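Local atomic coordinates of N-acetylglucosamine-6-phosphate deacetylase (Thermotoga maritima, PDB entry 1O12), a protein that probably removes the acetyl group from N-acetylglucosamine 6-phosphate, as a metal-dependent hydrolase of the NagA family that binds one divalent metal cation per subunit. Residues 97-110 with 145-159. Residues are numbered along the deposited sequence; the frame is centred on the assembly and turned at random.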
loop_
_atom_site.group_PDB
_atom_site.type_symbol
_atom_site.label_atom_id
_atom_site.label_comp_id
_atom_site.label_asym_id
_atom_site.label_seq_id
_atom_site.Cartn_x
_atom_site.Cartn_y
_atom_site.Cartn_z
ATOM N N THR A 97 17.856 -6.733 26.362
ATOM C CA THR A 97 18.887 -7.065 27.322
ATOM C C THR A 97 18.400 -6.900 28.765
ATOM O O THR A 97 17.206 -6.721 29.012
ATOM C CB THR A 97 20.143 -6.182 27.040
ATOM O OG1 THR A 97 21.283 -6.748 27.700
ATOM C CG2 THR A 97 19.905 -4.714 27.492
ATOM N N SER A 98 19.326 -6.959 29.713
ATOM C CA SER A 98 18.963 -6.825 31.127
ATOM C C SER A 98 18.782 -5.379 31.591
ATOM O O SER A 98 19.374 -4.467 31.032
ATOM C CB SER A 98 20.023 -7.511 32.010
ATOM O OG SER A 98 21.344 -7.079 31.709
ATOM N N LEU A 99 17.959 -5.168 32.611
ATOM C CA LEU A 99 17.773 -3.826 33.152
ATOM C C LEU A 99 19.164 -3.329 33.571
ATOM O O LEU A 99 19.438 -2.129 33.579
ATOM C CB LEU A 99 16.855 -3.844 34.385
ATOM C CG LEU A 99 15.846 -2.690 34.558
ATOM C CD1 LEU A 99 15.287 -2.684 35.980
ATOM C CD2 LEU A 99 16.497 -1.364 34.271
ATOM N N GLU A 100 20.049 -4.260 33.911
ATOM C CA GLU A 100 21.379 -3.879 34.334
ATOM C C GLU A 100 22.183 -3.262 33.201
ATOM O O GLU A 100 22.661 -2.142 33.325
ATOM C CB GLU A 100 22.109 -5.083 34.906
ATOM C CG GLU A 100 22.660 -4.844 36.303
ATOM C CD GLU A 100 23.741 -3.753 36.358
ATOM O OE1 GLU A 100 23.396 -2.541 36.269
ATOM O OE2 GLU A 100 24.944 -4.119 36.489
ATOM N N LYS A 101 22.332 -3.991 32.101
ATOM C CA LYS A 101 23.071 -3.490 30.946
ATOM C C LYS A 101 22.511 -2.143 30.534
ATOM O O LYS A 101 23.251 -1.204 30.277
ATOM C CB LYS A 101 22.958 -4.467 29.777
ATOM C CG LYS A 101 23.801 -5.705 29.942
ATOM C CD LYS A 101 25.260 -5.330 30.143
ATOM C CE LYS A 101 25.752 -4.379 29.047
ATOM N NZ LYS A 101 25.520 -4.974 27.703
HETATM N N MSE A 102 21.190 -2.080 30.469
HETATM C CA MSE A 102 20.465 -0.880 30.112
HETATM C C MSE A 102 20.957 0.323 30.929
HETATM O O MSE A 102 21.394 1.324 30.356
HETATM C CB MSE A 102 18.979 -1.118 30.377
HETATM C CG MSE A 102 18.025 -0.848 29.237
HETATM SE SE MSE A 102 16.398 -1.963 29.444
HETATM C CE MSE A 102 16.938 -3.530 28.376
ATOM N N LYS A 103 20.881 0.228 32.260
ATOM C CA LYS A 103 21.306 1.313 33.150
ATOM C C LYS A 103 22.745 1.699 32.881
ATOM O O LYS A 103 23.074 2.882 32.898
ATOM C CB LYS A 103 21.173 0.926 34.626
ATOM C CG LYS A 103 19.744 0.617 35.105
ATOM C CD LYS A 103 19.517 1.165 36.531
ATOM C CE LYS A 103 20.600 0.693 37.526
ATOM N NZ LYS A 103 20.768 1.556 38.754
ATOM N N GLU A 104 23.593 0.703 32.622
ATOM C CA GLU A 104 25.003 0.949 32.345
ATOM C C GLU A 104 25.210 1.628 30.989
ATOM O O GLU A 104 26.082 2.489 30.842
ATOM C CB GLU A 104 25.805 -0.360 32.381
ATOM C CG GLU A 104 27.328 -0.184 32.161
ATOM C CD GLU A 104 27.895 -1.104 31.064
ATOM O OE1 GLU A 104 29.087 -0.957 30.681
ATOM O OE2 GLU A 104 27.146 -1.982 30.576
ATOM N N ILE A 105 24.421 1.250 29.990
ATOM C CA ILE A 105 24.581 1.870 28.685
ATOM C C ILE A 105 24.067 3.317 28.732
ATOM O O ILE A 105 24.700 4.223 28.182
ATOM C CB ILE A 105 23.875 1.046 27.608
ATOM C CG1 ILE A 105 24.672 -0.246 27.403
ATOM C CG2 ILE A 105 23.801 1.839 26.296
ATOM C CD1 ILE A 105 23.938 -1.339 26.733
ATOM N N LEU A 106 22.938 3.533 29.415
ATOM C CA LEU A 106 22.405 4.872 29.545
ATOM C C LEU A 106 23.399 5.732 30.354
ATOM O O LEU A 106 23.620 6.904 30.046
ATOM C CB LEU A 106 21.040 4.829 30.234
ATOM C CG LEU A 106 19.909 4.259 29.371
ATOM C CD1 LEU A 106 18.626 4.163 30.198
ATOM C CD2 LEU A 106 19.674 5.158 28.121
ATOM N N ARG A 107 24.031 5.128 31.358
ATOM C CA ARG A 107 24.959 5.846 32.218
ATOM C C ARG A 107 26.230 6.290 31.498
ATOM O O ARG A 107 26.683 7.424 31.675
ATOM C CB ARG A 107 25.307 4.975 33.432
ATOM C CG ARG A 107 26.156 5.632 34.500
ATOM C CD ARG A 107 26.285 4.706 35.721
ATOM N NE ARG A 107 26.877 3.406 35.376
ATOM C CZ ARG A 107 26.268 2.218 35.522
ATOM N NH1 ARG A 107 25.019 2.126 36.016
ATOM N NH2 ARG A 107 26.917 1.109 35.156
ATOM N N LYS A 108 26.802 5.408 30.687
ATOM C CA LYS A 108 28.008 5.756 29.960
ATOM C C LYS A 108 27.753 6.731 28.808
ATOM O O LYS A 108 28.626 7.539 28.444
ATOM C CB LYS A 108 28.673 4.504 29.435
ATOM C CG LYS A 108 29.290 3.620 30.512
ATOM C CD LYS A 108 30.096 2.509 29.819
ATOM C CE LYS A 108 30.698 1.512 30.793
ATOM N NZ LYS A 108 31.749 0.686 30.112
ATOM N N ALA A 109 26.565 6.665 28.222
ATOM C CA ALA A 109 26.245 7.581 27.141
ATOM C C ALA A 109 26.067 8.975 27.772
ATOM O O ALA A 109 26.519 9.989 27.210
ATOM C CB ALA A 109 24.957 7.127 26.420
ATOM N N ARG A 110 25.417 9.011 28.939
ATOM C CA ARG A 110 25.198 10.255 29.674
ATOM C C ARG A 110 26.549 10.900 30.014
ATOM O O ARG A 110 26.708 12.111 29.872
ATOM C CB ARG A 110 24.426 9.988 30.978
ATOM C CG ARG A 110 24.051 11.250 31.829
ATOM C CD ARG A 110 23.899 10.877 33.338
ATOM N NE ARG A 110 25.154 10.342 33.894
ATOM C CZ ARG A 110 25.265 9.648 35.025
ATOM N NH1 ARG A 110 24.204 9.387 35.763
ATOM N NH2 ARG A 110 26.443 9.175 35.400
ATOM N N ARG A 145 10.476 -9.008 27.744
ATOM C CA ARG A 145 9.549 -9.083 28.856
ATOM C C ARG A 145 8.655 -7.860 28.783
ATOM O O ARG A 145 8.944 -6.913 28.036
ATOM C CB ARG A 145 10.342 -9.041 30.159
ATOM C CG ARG A 145 11.223 -7.790 30.225
ATOM C CD ARG A 145 12.125 -7.773 31.435
ATOM N NE ARG A 145 12.964 -6.571 31.516
ATOM C CZ ARG A 145 14.106 -6.385 30.855
ATOM N NH1 ARG A 145 14.575 -7.325 30.039
ATOM N NH2 ARG A 145 14.791 -5.257 31.021
ATOM N N PRO A 146 7.556 -7.858 29.554
ATOM C CA PRO A 146 6.642 -6.716 29.556
ATOM C C PRO A 146 7.211 -5.607 30.411
ATOM O O PRO A 146 8.026 -5.836 31.301
ATOM C CB PRO A 146 5.367 -7.290 30.157
ATOM C CG PRO A 146 5.903 -8.275 31.137
ATOM C CD PRO A 146 7.006 -8.965 30.359
ATOM N N PRO A 147 6.811 -4.378 30.129
ATOM C CA PRO A 147 7.283 -3.226 30.895
ATOM C C PRO A 147 6.682 -3.275 32.294
ATOM O O PRO A 147 5.546 -3.720 32.480
ATOM C CB PRO A 147 6.772 -2.046 30.085
ATOM C CG PRO A 147 5.548 -2.609 29.391
ATOM C CD PRO A 147 6.018 -3.959 28.966
ATOM N N SER A 148 7.446 -2.799 33.272
ATOM C CA SER A 148 7.010 -2.808 34.663
ATOM C C SER A 148 7.238 -1.434 35.246
ATOM O O SER A 148 8.098 -0.703 34.772
ATOM C CB SER A 148 7.845 -3.812 35.450
ATOM O OG SER A 148 9.145 -3.287 35.664
ATOM N N GLU A 149 6.487 -1.097 36.295
ATOM C CA GLU A 149 6.611 0.205 36.963
ATOM C C GLU A 149 8.034 0.377 37.498
ATOM O O GLU A 149 8.559 1.499 37.546
ATOM C CB GLU A 149 5.613 0.293 38.118
ATOM C CG GLU A 149 5.310 1.687 38.608
ATOM C CD GLU A 149 4.342 2.409 37.699
ATOM O OE1 GLU A 149 3.398 1.740 37.214
ATOM O OE2 GLU A 149 4.514 3.630 37.481
ATOM N N ARG A 150 8.640 -0.742 37.896
ATOM C CA ARG A 150 10.003 -0.782 38.421
ATOM C C ARG A 150 11.028 -0.433 37.340
ATOM O O ARG A 150 12.024 0.237 37.611
ATOM C CB ARG A 150 10.302 -2.180 38.973
ATOM C CG ARG A 150 11.753 -2.443 39.424
ATOM C CD ARG A 150 11.909 -3.917 39.864
ATOM N NE ARG A 150 10.818 -4.305 40.773
ATOM C CZ ARG A 150 10.620 -5.529 41.287
ATOM N NH1 ARG A 150 11.444 -6.538 40.993
ATOM N NH2 ARG A 150 9.589 -5.744 42.108
ATOM N N GLU A 151 10.809 -0.892 36.111
ATOM C CA GLU A 151 11.761 -0.567 35.057
ATOM C C GLU A 151 11.474 0.804 34.455
ATOM O O GLU A 151 12.389 1.551 34.122
ATOM C CB GLU A 151 11.755 -1.642 33.965
ATOM C CG GLU A 151 12.413 -2.926 34.400
ATOM C CD GLU A 151 12.375 -3.997 33.327
ATOM O OE1 GLU A 151 13.095 -3.854 32.307
ATOM O OE2 GLU A 151 11.610 -4.976 33.504
ATOM N N LEU A 152 10.204 1.145 34.334
ATOM C CA LEU A 152 9.866 2.418 33.765
ATOM C C LEU A 152 10.674 3.523 34.447
ATOM O O LEU A 152 11.049 4.515 33.814
ATOM C CB LEU A 152 8.384 2.684 33.947
ATOM C CG LEU A 152 7.901 3.860 33.100
ATOM C CD1 LEU A 152 7.796 3.379 31.625
ATOM C CD2 LEU A 152 6.544 4.389 33.611
ATOM N N SER A 153 10.967 3.340 35.734
ATOM C CA SER A 153 11.708 4.348 36.494
ATOM C C SER A 153 13.185 4.494 36.135
ATOM O O SER A 153 13.828 5.443 36.558
ATOM C CB SER A 153 11.586 4.080 38.008
ATOM O OG SER A 153 12.530 3.115 38.455
ATOM N N GLU A 154 13.735 3.554 35.382
ATOM C CA GLU A 154 15.133 3.654 34.992
ATOM C C GLU A 154 15.298 4.222 33.573
ATOM O O GLU A 154 16.416 4.450 33.125
ATOM C CB GLU A 154 15.805 2.283 35.059
ATOM C CG GLU A 154 15.851 1.662 36.436
ATOM C CD GLU A 154 16.614 2.506 37.425
ATOM O OE1 GLU A 154 16.147 2.603 38.570
ATOM O OE2 GLU A 154 17.681 3.064 37.073
ATOM N N ILE A 155 14.197 4.476 32.872
ATOM C CA ILE A 155 14.277 4.982 31.503
ATOM C C ILE A 155 14.058 6.480 31.423
ATOM O O ILE A 155 12.949 6.966 31.645
ATOM C CB ILE A 155 13.243 4.298 30.594
ATOM C CG1 ILE A 155 13.447 2.781 30.623
ATOM C CG2 ILE A 155 13.359 4.831 29.199
ATOM C CD1 ILE A 155 12.376 1.976 29.841
ATOM N N ASP A 156 15.118 7.198 31.071
ATOM C CA ASP A 156 15.063 8.644 30.971
ATOM C C ASP A 156 16.331 9.096 30.232
ATOM O O ASP A 156 17.115 8.268 29.753
ATOM C CB ASP A 156 15.017 9.246 32.393
ATOM C CG ASP A 156 14.503 10.697 32.420
ATOM O OD1 ASP A 156 14.186 11.183 33.539
ATOM O OD2 ASP A 156 14.418 11.350 31.346
ATOM N N SER A 157 16.542 10.407 30.151
ATOM C CA SER A 157 17.715 10.927 29.461
ATOM C C SER A 157 18.870 10.110 29.989
ATOM O O SER A 157 18.969 9.896 31.194
ATOM C CB SER A 157 17.897 12.415 29.776
ATOM O OG SER A 157 18.665 13.051 28.774
ATOM N N PRO A 158 19.795 9.693 29.112
ATOM C CA PRO A 158 19.805 9.963 27.670
ATOM C C PRO A 158 19.026 9.050 26.699
ATOM O O PRO A 158 19.378 8.950 25.530
ATOM C CB PRO A 158 21.296 10.005 27.353
ATOM C CG PRO A 158 21.827 8.918 28.212
ATOM C CD PRO A 158 21.081 9.115 29.541
ATOM N N ALA A 159 17.985 8.378 27.165
ATOM C CA ALA A 159 17.196 7.582 26.232
ATOM C C ALA A 159 16.494 8.633 25.364
ATOM O O ALA A 159 16.064 9.674 25.875
ATOM C CB ALA A 159 16.163 6.745 26.975
#
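Arg-145 donates from NH1 to the carbonyl oxygen of Thr-97, just ahead of helix 99-115; the NH1 to O distance is 2.9 Å, the bond is nearly straight at 166°, and the oxygen lies in the plane of the guanidinium. NH2 adds a weak second bond to the same oxygen. Another edge of the guanidinium meets Glu-151 side-on: NE reaches OE2 at 2.9 Å and NH2 bridges to OE1, both on the syn side of the carboxylate. The arginine chain, extended from CG to NE (chi3 -179°), carries the flat group to the helix start, while Tyr-130 OH also bonds Glu-151 OE1 and helps fix the carboxylate. A methionine in place of Arg-145 would probably leave the Thr-97 carbonyl without this donor and the carboxylate of Glu-151 without its charged mate. The selenomethionine at Met-102 closes on the guanidinium obliquely, its CE 3.8 Å from Arg-145 NH2.

Both segments belong to the amidohydrolase TIM barrel: helix 99-115 joins strands 87-93 and 121-127, while segment 145-159 lies in the connection from 121-127 to 159-164. Strand 121-127, which ends at the iron ligand Glu-127, packs against them, its Val-124 touching Leu-106 and Ala-109.

The remaining contacts are mainly apolar. Leu-99 spreads its branches, CD1 against the CG methylene of Glu-151 and CD2 3.8 Å from CG of Glu-154. Farther along the helix, CD2 of Leu-106 rests 4.0 Å from CB of Ala-159. The ring of cis-Pro-158 lies against the helix backbone, its CG set against a backbone carbonyl, 3.3 Å from Leu-106 O. The same ring carbon also touches Ala-109 CB, and its neighbour CD meets Arg-110 CB.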